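Local structure of CurM Sulfotransferase (Moorea producta, 4GBM) at residues A[34-39]-A[133-138]; A[142-147]-A[201-206]; A[157-162]-A[205-210]; A[189-194]-A[294-299]. The protein probably transfers a sulfo group from PAPS to a polyketide intermediate during curacin biosynthesis, and is captured here with adenosine-3'-5'-diphosphate, the co-product of such a reaction. The protein carries 2 engineered substitutions. All blocks are in the same frame, centred on the assembly; numbering follows the deposited sequence.

Interaction 1. Residues A[34-39]-A[133-138]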
loop_
_atom_site.group_PDB
_atom_site.type_symbol
_atom_site.label_atom_id
_atom_site.label_comp_id
_atom_site.label_asym_id
_atom_site.label_seq_id
_atom_site.Cartn_x
_atom_site.Cartn_y
_atom_site.Cartn_z
ATOM N N ILE A 34 -13.270 4.694 -3.797
ATOM C CA ILE A 34 -12.093 5.227 -3.114
ATOM C C ILE A 34 -10.878 5.080 -4.019
ATOM O O ILE A 34 -11.017 4.789 -5.208
ATOM C CB ILE A 34 -11.868 4.574 -1.720
ATOM C CG1 ILE A 34 -11.596 3.067 -1.835
ATOM C CG2 ILE A 34 -13.060 4.878 -0.794
ATOM C CD1 ILE A 34 -11.084 2.439 -0.540
ATOM N N ILE A 35 -9.698 5.330 -3.464
ATOM C CA ILE A 35 -8.450 5.157 -4.201
ATOM C C ILE A 35 -7.665 4.024 -3.554
ATOM O O ILE A 35 -7.479 4.019 -2.339
ATOM C CB ILE A 35 -7.616 6.453 -4.167
ATOM C CG1 ILE A 35 -8.402 7.594 -4.820
ATOM C CG2 ILE A 35 -6.257 6.242 -4.860
ATOM C CD1 ILE A 35 -7.937 8.997 -4.388
ATOM N N PHE A 36 -7.232 3.053 -4.360
ATOM C CA PHE A 36 -6.361 1.974 -3.867
ATOM C C PHE A 36 -4.949 2.120 -4.405
ATOM O O PHE A 36 -4.762 2.506 -5.563
ATOM C CB PHE A 36 -6.895 0.603 -4.289
ATOM C CG PHE A 36 -8.147 0.190 -3.575
ATOM C CD1 PHE A 36 -8.086 -0.382 -2.307
ATOM C CD2 PHE A 36 -9.392 0.364 -4.172
ATOM C CE1 PHE A 36 -9.251 -0.768 -1.643
ATOM C CE2 PHE A 36 -10.566 -0.018 -3.518
ATOM C CZ PHE A 36 -10.497 -0.592 -2.255
ATOM N N ILE A 37 -3.953 1.828 -3.570
ATOM C CA ILE A 37 -2.581 1.677 -4.069
ATOM C C ILE A 37 -2.253 0.190 -4.032
ATOM O O ILE A 37 -2.233 -0.421 -2.962
ATOM C CB ILE A 37 -1.527 2.472 -3.252
ATOM C CG1 ILE A 37 -1.786 3.979 -3.358
ATOM C CG2 ILE A 37 -0.109 2.140 -3.755
ATOM C CD1 ILE A 37 -0.987 4.842 -2.363
ATOM N N LEU A 38 -2.021 -0.385 -5.209
ATOM C CA LEU A 38 -1.678 -1.805 -5.326
ATOM C C LEU A 38 -0.222 -1.980 -5.708
ATOM O O LEU A 38 0.268 -1.342 -6.648
ATOM C CB LEU A 38 -2.544 -2.484 -6.387
ATOM C CG LEU A 38 -4.062 -2.372 -6.235
ATOM C CD1 LEU A 38 -4.730 -3.134 -7.356
ATOM C CD2 LEU A 38 -4.542 -2.865 -4.870
ATOM N N SER A 39 0.468 -2.866 -5.001
ATOM C CA SER A 39 1.875 -3.111 -5.309
ATOM C C SER A 39 2.384 -4.371 -4.667
ATOM O O SER A 39 1.759 -4.919 -3.760
ATOM C CB SER A 39 2.745 -1.946 -4.802
ATOM O OG SER A 39 2.787 -1.947 -3.384
ATOM N N LEU A 133 -10.607 8.642 0.646
ATOM C CA LEU A 133 -9.714 7.667 1.259
ATOM C C LEU A 133 -8.749 7.065 0.244
ATOM O O LEU A 133 -9.149 6.685 -0.855
ATOM C CB LEU A 133 -10.533 6.554 1.914
ATOM C CG LEU A 133 -9.766 5.438 2.622
ATOM C CD1 LEU A 133 -9.004 5.978 3.821
ATOM C CD2 LEU A 133 -10.740 4.361 3.068
ATOM N N VAL A 134 -7.476 7.028 0.626
ATOM C CA VAL A 134 -6.438 6.287 -0.084
ATOM C C VAL A 134 -6.128 5.066 0.751
ATOM O O VAL A 134 -5.674 5.177 1.895
ATOM C CB VAL A 134 -5.155 7.122 -0.258
ATOM C CG1 VAL A 134 -4.085 6.293 -0.959
ATOM C CG2 VAL A 134 -5.444 8.408 -1.025
ATOM N N ASP A 135 -6.391 3.900 0.175
ATOM C CA ASP A 135 -6.243 2.628 0.867
ATOM C C ASP A 135 -5.076 1.851 0.244
ATOM O O ASP A 135 -5.182 1.333 -0.867
ATOM C CB ASP A 135 -7.562 1.843 0.790
ATOM C CG ASP A 135 -7.562 0.607 1.664
ATOM O OD1 ASP A 135 -8.668 0.127 2.002
ATOM O OD2 ASP A 135 -6.470 0.116 2.013
ATOM N N LYS A 136 -3.963 1.781 0.979
ATOM C CA LYS A 136 -2.734 1.120 0.523
ATOM C C LYS A 136 -2.373 -0.090 1.383
ATOM O O LYS A 136 -2.317 0.012 2.611
ATOM C CB LYS A 136 -1.557 2.112 0.563
ATOM C CG LYS A 136 -0.217 1.568 -0.007
ATOM C CD LYS A 136 0.634 0.757 1.018
ATOM C CE LYS A 136 1.406 1.667 1.975
ATOM N NZ LYS A 136 2.409 0.849 2.734
ATOM N N SER A 137 -2.104 -1.219 0.729
ATOM C CA SER A 137 -1.453 -2.365 1.380
ATOM C C SER A 137 -0.846 -3.286 0.330
ATOM O O SER A 137 -1.539 -3.690 -0.598
ATOM C CB SER A 137 -2.426 -3.177 2.244
ATOM O OG SER A 137 -1.766 -4.314 2.784
ATOM N N PRO A 138 0.440 -3.649 0.482
ATOM C CA PRO A 138 1.014 -4.594 -0.480
ATOM C C PRO A 138 0.392 -5.988 -0.391
ATOM O O PRO A 138 0.480 -6.771 -1.346
ATOM C CB PRO A 138 2.497 -4.641 -0.090
ATOM C CG PRO A 138 2.751 -3.373 0.594
ATOM C CD PRO A 138 1.472 -3.059 1.350
HETATM O O HOH W 1 -1.104 -4.687 -3.101
#
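Ile37 and Lys136 meet at a slant on one face of the parallel pair formed by strands 35-39 and 132-136, Ile37 CB lying 3.6 Å from Lys136 CG. Further out along the same isoleucine, the methyl CD1 reaches back to Val134 CG1 at 3.7 Å, so that one side chain spans two positions of the neighbouring strand. On the other face Phe36 and Asp135 run side by side and point the same way. The ring atom Phe36 CE1 is 3.8 Å from Asp135 OD1, with ring and carboxylate planes 31° apart. Ile34 comes at Asp135 from another direction: its CG1 is placed between the backbone N and carbonyl carbon (chi1 63°), which brings CD1 to 3.8 Å from Asp135 CB. Between the two faces the backbones are joined by Ile35 N to Leu133 O (3.0 Å), Asp135 N to Ile35 O (2.7 Å) and Ile37 N to Asp135 O (3.0 Å). Past Ile37 the direct ladder gives way to a water that donates to Ser137 O and accepts from Ser39 N. Asp135 is held by the hydroxyls of Tyr121 and Tyr140. Lys136 bends away from the strands to Glu63, Ser45 and Thr46. The contact thus pairs a buried, largely apolar sheet interior with a polar C-terminal end, where Lys136 comes close to the bound nucleotide.

Interaction 2. Residues A[142-147]-A[201-206]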
loop_
_atom_site.group_PDB
_atom_site.type_symbol
_atom_site.label_atom_id
_atom_site.label_comp_id
_atom_site.label_asym_id
_atom_site.label_seq_id
_atom_site.Cartn_x
_atom_site.Cartn_y
_atom_site.Cartn_z
ATOM N N MET A 142 -1.554 -10.116 -3.019
ATOM C CA MET A 142 -1.203 -11.515 -2.779
ATOM C C MET A 142 -2.383 -12.465 -2.947
ATOM O O MET A 142 -2.194 -13.672 -3.094
ATOM C CB MET A 142 -0.581 -11.679 -1.390
ATOM C CG MET A 142 0.716 -10.914 -1.214
ATOM S SD MET A 142 1.997 -11.485 -2.345
ATOM C CE MET A 142 2.517 -13.013 -1.565
ATOM N N GLU A 143 -3.598 -11.923 -2.927
ATOM C CA GLU A 143 -4.805 -12.744 -3.028
ATOM C C GLU A 143 -5.810 -12.140 -4.003
ATOM O O GLU A 143 -6.399 -11.096 -3.709
ATOM C CB GLU A 143 -5.470 -12.908 -1.653
ATOM C CG GLU A 143 -4.678 -13.724 -0.627
ATOM C CD GLU A 143 -4.538 -15.198 -0.991
ATOM O OE1 GLU A 143 -3.622 -15.852 -0.443
ATOM O OE2 GLU A 143 -5.329 -15.710 -1.818
ATOM N N PRO A 144 -6.022 -12.793 -5.163
ATOM C CA PRO A 144 -7.005 -12.279 -6.119
ATOM C C PRO A 144 -8.389 -12.018 -5.514
ATOM O O PRO A 144 -9.059 -11.076 -5.934
ATOM C CB PRO A 144 -7.078 -13.386 -7.174
ATOM C CG PRO A 144 -5.710 -13.972 -7.151
ATOM C CD PRO A 144 -5.337 -13.989 -5.690
ATOM N N THR A 145 -8.803 -12.819 -4.532
ATOM C CA THR A 145 -10.110 -12.611 -3.903
ATOM C C THR A 145 -10.195 -11.319 -3.085
ATOM O O THR A 145 -11.281 -10.763 -2.935
ATOM C CB THR A 145 -10.579 -13.823 -3.052
ATOM O OG1 THR A 145 -9.640 -14.072 -2.000
ATOM C CG2 THR A 145 -10.727 -15.071 -3.924
ATOM N N ILE A 146 -9.059 -10.830 -2.576
ATOM C CA ILE A 146 -9.046 -9.552 -1.856
ATOM C C ILE A 146 -9.209 -8.386 -2.837
ATOM O O ILE A 146 -9.989 -7.468 -2.585
ATOM C CB ILE A 146 -7.784 -9.362 -0.978
ATOM C CG1 ILE A 146 -7.749 -10.404 0.146
ATOM C CG2 ILE A 146 -7.747 -7.940 -0.396
ATOM C CD1 ILE A 146 -6.417 -10.445 0.928
ATOM N N LEU A 147 -8.487 -8.437 -3.957
ATOM C CA LEU A 147 -8.651 -7.434 -5.018
ATOM C C LEU A 147 -10.104 -7.355 -5.483
ATOM O O LEU A 147 -10.660 -6.261 -5.648
ATOM C CB LEU A 147 -7.713 -7.733 -6.197
ATOM C CG LEU A 147 -6.208 -7.721 -5.895
ATOM C CD1 LEU A 147 -5.420 -8.120 -7.128
ATOM C CD2 LEU A 147 -5.744 -6.339 -5.393
ATOM N N ASN A 201 2.523 -9.035 -8.775
ATOM C CA ASN A 201 2.400 -8.308 -10.032
ATOM C C ASN A 201 1.485 -8.989 -11.031
ATOM O O ASN A 201 0.657 -8.329 -11.649
ATOM C CB ASN A 201 3.768 -7.975 -10.613
ATOM C CG ASN A 201 4.383 -6.790 -9.928
ATOM O OD1 ASN A 201 3.896 -5.667 -10.076
ATOM N ND2 ASN A 201 5.432 -7.025 -9.139
ATOM N N GLN A 202 1.603 -10.310 -11.168
ATOM C CA GLN A 202 0.692 -11.023 -12.058
ATOM C C GLN A 202 -0.769 -10.885 -11.604
ATOM O O GLN A 202 -1.663 -10.686 -12.437
ATOM C CB GLN A 202 1.077 -12.498 -12.214
ATOM C CG GLN A 202 0.354 -13.167 -13.396
ATOM C CD GLN A 202 0.662 -12.480 -14.713
ATOM O OE1 GLN A 202 1.820 -12.413 -15.134
ATOM N NE2 GLN A 202 -0.368 -11.963 -15.371
ATOM N N ASN A 203 -1.007 -10.971 -10.296
ATOM C CA ASN A 203 -2.362 -10.813 -9.760
ATOM C C ASN A 203 -2.925 -9.422 -10.075
ATOM O O ASN A 203 -4.083 -9.292 -10.465
ATOM C CB ASN A 203 -2.412 -11.059 -8.247
ATOM C CG ASN A 203 -2.252 -12.534 -7.864
ATOM O OD1 ASN A 203 -1.982 -12.843 -6.693
ATOM N ND2 ASN A 203 -2.408 -13.436 -8.823
ATOM N N ILE A 204 -2.102 -8.389 -9.910
ATOM C CA ILE A 204 -2.538 -7.024 -10.232
ATOM C C ILE A 204 -2.821 -6.874 -11.726
ATOM O O ILE A 204 -3.859 -6.333 -12.118
ATOM C CB ILE A 204 -1.525 -5.964 -9.784
ATOM C CG1 ILE A 204 -1.386 -5.974 -8.261
ATOM C CG2 ILE A 204 -2.006 -4.574 -10.224
ATOM C CD1 ILE A 204 -0.132 -5.279 -7.751
ATOM N N LEU A 205 -1.901 -7.360 -12.557
ATOM C CA LEU A 205 -2.093 -7.318 -14.006
ATOM C C LEU A 205 -3.392 -7.996 -14.422
ATOM O O LEU A 205 -4.163 -7.437 -15.222
ATOM C CB LEU A 205 -0.896 -7.949 -14.724
ATOM C CG LEU A 205 0.391 -7.121 -14.646
ATOM C CD1 LEU A 205 1.612 -7.971 -14.987
ATOM C CD2 LEU A 205 0.284 -5.922 -15.576
ATOM N N ASN A 206 -3.637 -9.189 -13.882
ATOM C CA ASN A 206 -4.868 -9.928 -14.176
ATOM C C ASN A 206 -6.121 -9.166 -13.750
ATOM O O ASN A 206 -7.094 -9.091 -14.498
ATOM C CB ASN A 206 -4.846 -11.311 -13.514
ATOM C CG ASN A 206 -3.838 -12.259 -14.151
ATOM O OD1 ASN A 206 -3.293 -11.986 -15.218
ATOM N ND2 ASN A 206 -3.583 -13.379 -13.484
#
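Asn203 OD1 accepts a hydrogen bond from Lys199 NZ, one helical turn earlier, and it also lies against the segment 142-147, with Pro144 CD at 3.7 Å. The neighbouring Met142 O is likewise 3.7 Å from Asn203 OD1, but both are acceptors, and the lysine brings the donor that this oxygen uses. The Asn203 amide crosses the CG-CD side of the proline ring: ND2 sits 3.7 Å from Pro144 CG while the oxygen is nearer CD. With its CG beside the backbone N (chi1 -72°), Asn203 sends the amide back toward the start of its own helix, which puts it within the lysine's grasp and beside the proline at once. A second touch lies deeper, where the methyl Leu147 CD1 rests 3.8 Å from the backbone oxygen Asn203 O. Across the two segments there is no hydrogen bond, and contact is by van der Waals packing alone. Pro144 opens helix 144-153 behind the N-cap residue Glu143, whose O accepts from Ile146 N at 2.9 Å. The start of this helix lies against the flank of helix 189-208, where Leu147 also meets Phe207 and Met142 reaches Val196 and Ser200. Ile204, on the buried side of helix 189-208, packs on Ala141 and on Tyr161 of strand 158-163, while Asn201 and Gln202 touch Ile302 of helix 297-305.

Interaction 3. Residues A[157-162]-A[205-210]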
loop_
_atom_site.group_PDB
_atom_site.type_symbol
_atom_site.label_atom_id
_atom_site.label_comp_id
_atom_site.label_asym_id
_atom_site.label_seq_id
_atom_site.Cartn_x
_atom_site.Cartn_y
_atom_site.Cartn_z
ATOM N N SER A 157 -14.048 2.773 -7.940
ATOM C CA SER A 157 -12.764 3.127 -7.326
ATOM C C SER A 157 -11.670 3.314 -8.375
ATOM O O SER A 157 -11.744 2.767 -9.483
ATOM C CB SER A 157 -12.312 2.054 -6.330
ATOM O OG SER A 157 -13.239 1.943 -5.265
ATOM N N LYS A 158 -10.656 4.093 -8.014
ATOM C CA LYS A 158 -9.478 4.245 -8.854
ATOM C C LYS A 158 -8.315 3.467 -8.258
ATOM O O LYS A 158 -8.178 3.366 -7.035
ATOM C CB LYS A 158 -9.112 5.720 -9.008
ATOM C CG LYS A 158 -10.019 6.465 -9.975
ATOM C CD LYS A 158 -9.547 7.898 -10.167
ATOM C CE LYS A 158 -10.409 8.634 -11.179
ATOM N NZ LYS A 158 -11.817 8.802 -10.716
ATOM N N TYR A 159 -7.495 2.912 -9.140
ATOM C CA TYR A 159 -6.373 2.069 -8.749
ATOM C C TYR A 159 -5.059 2.635 -9.225
ATOM O O TYR A 159 -4.867 2.871 -10.420
ATOM C CB TYR A 159 -6.569 0.668 -9.321
ATOM C CG TYR A 159 -7.747 -0.014 -8.705
ATOM C CD1 TYR A 159 -7.600 -0.779 -7.553
ATOM C CD2 TYR A 159 -9.022 0.112 -9.259
ATOM C CE1 TYR A 159 -8.687 -1.403 -6.966
ATOM C CE2 TYR A 159 -10.119 -0.507 -8.678
ATOM C CZ TYR A 159 -9.940 -1.270 -7.537
ATOM O OH TYR A 159 -11.013 -1.888 -6.960
ATOM N N ILE A 160 -4.163 2.870 -8.269
ATOM C CA ILE A 160 -2.790 3.242 -8.574
ATOM C C ILE A 160 -1.948 1.976 -8.498
ATOM O O ILE A 160 -1.839 1.369 -7.429
ATOM C CB ILE A 160 -2.256 4.272 -7.563
ATOM C CG1 ILE A 160 -3.133 5.526 -7.539
ATOM C CG2 ILE A 160 -0.793 4.628 -7.875
ATOM C CD1 ILE A 160 -2.850 6.423 -6.323
ATOM N N TYR A 161 -1.352 1.589 -9.628
ATOM C CA TYR A 161 -0.523 0.393 -9.699
ATOM C C TYR A 161 0.927 0.828 -9.626
ATOM O O TYR A 161 1.465 1.392 -10.584
ATOM C CB TYR A 161 -0.828 -0.374 -10.995
ATOM C CG TYR A 161 0.009 -1.614 -11.265
ATOM C CD1 TYR A 161 0.632 -2.330 -10.232
ATOM C CD2 TYR A 161 0.144 -2.089 -12.567
ATOM C CE1 TYR A 161 1.387 -3.472 -10.509
ATOM C CE2 TYR A 161 0.890 -3.227 -12.856
ATOM C CZ TYR A 161 1.502 -3.917 -11.823
ATOM O OH TYR A 161 2.245 -5.021 -12.125
ATOM N N LEU A 162 1.529 0.600 -8.461
ATOM C CA LEU A 162 2.918 0.974 -8.197
ATOM C C LEU A 162 3.820 -0.233 -8.432
ATOM O O LEU A 162 3.604 -1.295 -7.846
ATOM C CB LEU A 162 3.049 1.487 -6.759
ATOM C CG LEU A 162 4.448 1.837 -6.250
ATOM C CD1 LEU A 162 5.090 2.989 -7.035
ATOM C CD2 LEU A 162 4.371 2.168 -4.769
ATOM N N LEU A 205 -1.901 -7.360 -12.557
ATOM C CA LEU A 205 -2.093 -7.318 -14.006
ATOM C C LEU A 205 -3.392 -7.996 -14.422
ATOM O O LEU A 205 -4.163 -7.437 -15.222
ATOM C CB LEU A 205 -0.896 -7.949 -14.724
ATOM C CG LEU A 205 0.391 -7.121 -14.646
ATOM C CD1 LEU A 205 1.612 -7.971 -14.987
ATOM C CD2 LEU A 205 0.284 -5.922 -15.576
ATOM N N ASN A 206 -3.637 -9.189 -13.882
ATOM C CA ASN A 206 -4.868 -9.928 -14.176
ATOM C C ASN A 206 -6.121 -9.166 -13.750
ATOM O O ASN A 206 -7.094 -9.091 -14.498
ATOM C CB ASN A 206 -4.846 -11.311 -13.514
ATOM C CG ASN A 206 -3.838 -12.259 -14.151
ATOM O OD1 ASN A 206 -3.293 -11.986 -15.218
ATOM N ND2 ASN A 206 -3.583 -13.379 -13.484
ATOM N N PHE A 207 -6.087 -8.616 -12.540
ATOM C CA PHE A 207 -7.210 -7.869 -11.989
ATOM C C PHE A 207 -7.509 -6.609 -12.809
ATOM O O PHE A 207 -8.652 -6.365 -13.215
ATOM C CB PHE A 207 -6.895 -7.532 -10.528
ATOM C CG PHE A 207 -7.839 -6.563 -9.892
ATOM C CD1 PHE A 207 -9.145 -6.940 -9.568
ATOM C CD2 PHE A 207 -7.406 -5.284 -9.566
ATOM C CE1 PHE A 207 -10.019 -6.046 -8.958
ATOM C CE2 PHE A 207 -8.273 -4.375 -8.954
ATOM C CZ PHE A 207 -9.583 -4.761 -8.648
ATOM N N LEU A 208 -6.466 -5.836 -13.082
ATOM C CA LEU A 208 -6.640 -4.573 -13.789
ATOM C C LEU A 208 -7.016 -4.752 -15.253
ATOM O O LEU A 208 -7.635 -3.859 -15.848
ATOM C CB LEU A 208 -5.394 -3.696 -13.648
ATOM C CG LEU A 208 -5.095 -3.180 -12.235
ATOM C CD1 LEU A 208 -3.851 -2.325 -12.273
ATOM C CD2 LEU A 208 -6.263 -2.386 -11.650
ATOM N N SER A 209 -6.674 -5.903 -15.832
ATOM C CA SER A 209 -7.001 -6.164 -17.232
ATOM C C SER A 209 -8.512 -6.166 -17.474
ATOM O O SER A 209 -8.965 -5.934 -18.597
ATOM C CB SER A 209 -6.381 -7.480 -17.712
ATOM O OG SER A 209 -7.088 -8.601 -17.216
ATOM N N GLN A 210 -9.275 -6.412 -16.411
ATOM C CA GLN A 210 -10.739 -6.470 -16.480
ATOM C C GLN A 210 -11.421 -5.126 -16.219
ATOM O O GLN A 210 -12.637 -5.011 -16.376
ATOM C CB GLN A 210 -11.277 -7.493 -15.473
ATOM C CG GLN A 210 -10.782 -8.912 -15.679
ATOM C CD GLN A 210 -11.695 -9.948 -15.044
ATOM O OE1 GLN A 210 -12.822 -9.645 -14.632
ATOM N NE2 GLN A 210 -11.219 -11.182 -14.980
#
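Within the crossover that leads from strand 158-163 to its parallel neighbour 216-220, the C-terminal end of helix 189-208 lies over the sheet, and Phe207, Leu208 and Leu205 meet Tyr159 and Tyr161. Phe207 and Tyr159 form a T-shaped stack: the phenylalanine edge is directed at the tyrosine face, with centroids 5.2 Å apart and planes at 79°. Phe207 CE2 comes nearest, 3.6 Å from Tyr159 CE1, toward the rim of the ring. Its CG stands opposite the backbone N (chi1 170°), which carries the ring out to the tyrosine. Leu208 straddles the two tyrosines, with CD2 3.9 Å from Tyr159 CB and CD1 3.8 Å from Tyr161 CB. Leu205 takes the outer end of the second ring, its CD2 3.9 Å from Tyr161 CE2. The phenol oxygens find their polar partners beyond this interface, Tyr159 OH at Glu151 and Tyr161 OH at Asn201. Ile160, between the tyrosines in the strand, faces the other way and packs on Leu235 of helix 228-239. With no hydrogen bond across it, the contact joins helix to sheet by aromatic and aliphatic packing, and the hydroxyl bonds at its margin probably limit how far the two rings can shift.

Interaction 4. Residues A[189-194]-A[294-299]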
loop_
_atom_site.group_PDB
_atom_site.type_symbol
_atom_site.label_atom_id
_atom_site.label_comp_id
_atom_site.label_asym_id
_atom_site.label_seq_id
_atom_site.Cartn_x
_atom_site.Cartn_y
_atom_site.Cartn_z
ATOM N N PRO A 189 15.433 -18.052 0.186
ATOM C CA PRO A 189 14.874 -16.707 0.420
ATOM C C PRO A 189 14.752 -15.870 -0.853
ATOM O O PRO A 189 13.788 -15.114 -1.016
ATOM C CB PRO A 189 15.890 -16.056 1.370
ATOM C CG PRO A 189 16.635 -17.182 1.975
ATOM C CD PRO A 189 16.667 -18.276 0.967
ATOM N N TYR A 190 15.726 -16.005 -1.747
ATOM C CA TYR A 190 15.714 -15.269 -3.000
ATOM C C TYR A 190 14.577 -15.722 -3.904
ATOM O O TYR A 190 13.933 -14.891 -4.547
ATOM C CB TYR A 190 17.066 -15.380 -3.708
ATOM C CG TYR A 190 18.150 -14.609 -2.990
ATOM C CD1 TYR A 190 18.352 -13.252 -3.245
ATOM C CD2 TYR A 190 18.963 -15.237 -2.047
ATOM C CE1 TYR A 190 19.352 -12.537 -2.575
ATOM C CE2 TYR A 190 19.955 -14.536 -1.375
ATOM C CZ TYR A 190 20.145 -13.192 -1.646
ATOM O OH TYR A 190 21.136 -12.510 -0.977
ATOM N N ARG A 191 14.323 -17.032 -3.943
ATOM C CA ARG A 191 13.213 -17.554 -4.740
ATOM C C ARG A 191 11.861 -17.206 -4.121
ATOM O O ARG A 191 10.898 -16.940 -4.846
ATOM C CB ARG A 191 13.356 -19.057 -4.972
ATOM C CG ARG A 191 14.534 -19.426 -5.881
ATOM C CD ARG A 191 14.383 -18.836 -7.296
ATOM N NE ARG A 191 15.239 -19.544 -8.252
ATOM C CZ ARG A 191 15.710 -19.033 -9.389
ATOM N NH1 ARG A 191 15.426 -17.781 -9.746
ATOM N NH2 ARG A 191 16.482 -19.788 -10.168
ATOM N N VAL A 192 11.790 -17.210 -2.790
ATOM C CA VAL A 192 10.565 -16.799 -2.087
ATOM C C VAL A 192 10.247 -15.339 -2.411
ATOM O O VAL A 192 9.101 -15.011 -2.750
ATOM C CB VAL A 192 10.661 -17.018 -0.546
ATOM C CG1 VAL A 192 9.459 -16.416 0.163
ATOM C CG2 VAL A 192 10.750 -18.509 -0.228
ATOM N N ALA A 193 11.265 -14.477 -2.327
ATOM C CA ALA A 193 11.116 -13.057 -2.653
ATOM C C ALA A 193 10.670 -12.860 -4.096
ATOM O O ALA A 193 9.786 -12.049 -4.379
ATOM C CB ALA A 193 12.421 -12.292 -2.387
ATOM N N GLU A 194 11.277 -13.624 -5.001
ATOM C CA GLU A 194 10.946 -13.559 -6.419
ATOM C C GLU A 194 9.489 -13.958 -6.651
ATOM O O GLU A 194 8.774 -13.292 -7.406
ATOM C CB GLU A 194 11.878 -14.471 -7.215
ATOM C CG GLU A 194 11.630 -14.446 -8.713
ATOM C CD GLU A 194 12.576 -15.346 -9.478
ATOM O OE1 GLU A 194 12.265 -15.654 -10.638
ATOM O OE2 GLU A 194 13.627 -15.739 -8.925
ATOM N N PRO A 294 19.751 -16.184 -11.847
ATOM C CA PRO A 294 18.938 -15.445 -12.808
ATOM C C PRO A 294 17.461 -15.641 -12.472
ATOM O O PRO A 294 17.081 -16.701 -11.956
ATOM C CB PRO A 294 19.271 -16.121 -14.144
ATOM C CG PRO A 294 20.614 -16.749 -13.927
ATOM C CD PRO A 294 20.564 -17.223 -12.504
ATOM N N LEU A 295 16.642 -14.626 -12.731
ATOM C CA LEU A 295 15.211 -14.753 -12.483
ATOM C C LEU A 295 14.655 -15.889 -13.333
ATOM O O LEU A 295 15.144 -16.151 -14.438
ATOM C CB LEU A 295 14.470 -13.450 -12.785
ATOM C CG LEU A 295 14.917 -12.216 -11.993
ATOM C CD1 LEU A 295 14.082 -11.038 -12.411
ATOM C CD2 LEU A 295 14.800 -12.456 -10.505
ATOM N N LYS A 296 13.650 -16.572 -12.800
ATOM C CA LYS A 296 12.979 -17.630 -13.551
ATOM C C LYS A 296 12.352 -17.063 -14.819
ATOM O O LYS A 296 12.009 -15.876 -14.885
ATOM C CB LYS A 296 11.906 -18.295 -12.691
ATOM C CG LYS A 296 12.464 -18.998 -11.456
ATOM C CD LYS A 296 11.343 -19.340 -10.492
ATOM C CE LYS A 296 10.644 -20.619 -10.898
ATOM N NZ LYS A 296 9.341 -20.796 -10.181
ATOM N N SER A 297 12.210 -17.914 -15.829
ATOM C CA SER A 297 11.633 -17.500 -17.105
ATOM C C SER A 297 10.292 -16.781 -16.962
ATOM O O SER A 297 10.053 -15.777 -17.640
ATOM C CB SER A 297 11.481 -18.711 -18.018
ATOM O OG SER A 297 12.734 -19.335 -18.202
ATOM N N GLU A 298 9.424 -17.285 -16.081
ATOM C CA GLU A 298 8.102 -16.675 -15.882
ATOM C C GLU A 298 8.222 -15.260 -15.330
ATOM O O GLU A 298 7.475 -14.358 -15.724
ATOM C CB GLU A 298 7.228 -17.515 -14.941
ATOM C CG GLU A 298 7.013 -18.956 -15.390
ATOM C CD GLU A 298 8.219 -19.854 -15.130
ATOM O OE1 GLU A 298 8.381 -20.843 -15.858
ATOM O OE2 GLU A 298 8.993 -19.585 -14.191
ATOM N N THR A 299 9.168 -15.076 -14.410
ATOM C CA THR A 299 9.417 -13.775 -13.808
ATOM C C THR A 299 9.961 -12.802 -14.853
ATOM O O THR A 299 9.560 -11.630 -14.887
ATOM C CB THR A 299 10.408 -13.904 -12.646
ATOM O OG1 THR A 299 9.961 -14.942 -11.765
ATOM C CG2 THR A 299 10.521 -12.582 -11.874
#
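Glu194 OE1 takes two hydrogen bonds from the segment 294-299, from Lys296 N and from Thr299 OG1, each at 2.7 Å. The backbone N-H uses the syn lone pair and the threonine hydroxyl the anti one, so the oxygen is gripped from two directions. The other oxygen, Glu194 OE2, accepts from Arg191 NH1 through its own syn lone pair at 2.8 Å, a salt bridge within helix 189-208. That same Arg191 NH1 reaches across to Pro294 O at 3.0 Å, and both acceptors lie near the guanidinium plane. Over one face of the guanidinium, offset toward its rim, Lys296 CG sits 3.6 Å from NH1. Glu194 leaves the helix with CG opposite the backbone N (chi1 -179°) and stays extended, while Arg191, bent at chi2 (-62°), runs forward along the helix toward it. Leu295 CD2 closes in at 3.8 Å from Glu194 CD, and this leucine is in turn packed on Tyr167 and Ile170 of helix 166-175. Thr299 rests on Trp197 and Ala198, one turn further along helix 189-208. The carboxylate's place at the N-terminus of helix 297-305, beside Arg191, would be expected to favour its charged form. Through Glu194, helix 189-208 is joined to the start of helix 297-305, accepting from the backbone of its N-cap residue Lys296 and from the first-turn hydroxyl of Thr299.

In the fold
Interactions 1 and 3 belong to one parallel sheet, where strand 35-39 lies between 132-136 and 158-163; Leu38 N approaches Ile160 O at 2.8 Å, and the Phe36 and Tyr159 rings meet nearly parallel. Interaction 2 rests on this sheet through Leu38 CD2 and Leu147 CD2, 3.7 Å apart, and is joined to interaction 3 where Asn201 OD1 meets Tyr161 OH at 2.7 Å. Helix 189-208 runs through interactions 2, 3 and 4, the last at its N-terminal end with its centre about 25 Å from that of interaction 1. The Lys136 side chain of interaction 1 is about 4 Å from adenosine-3'-5'-diphosphate, against about 11 and 12 Å for those of Ile204 (interaction 2) and Tyr161 (interaction 3).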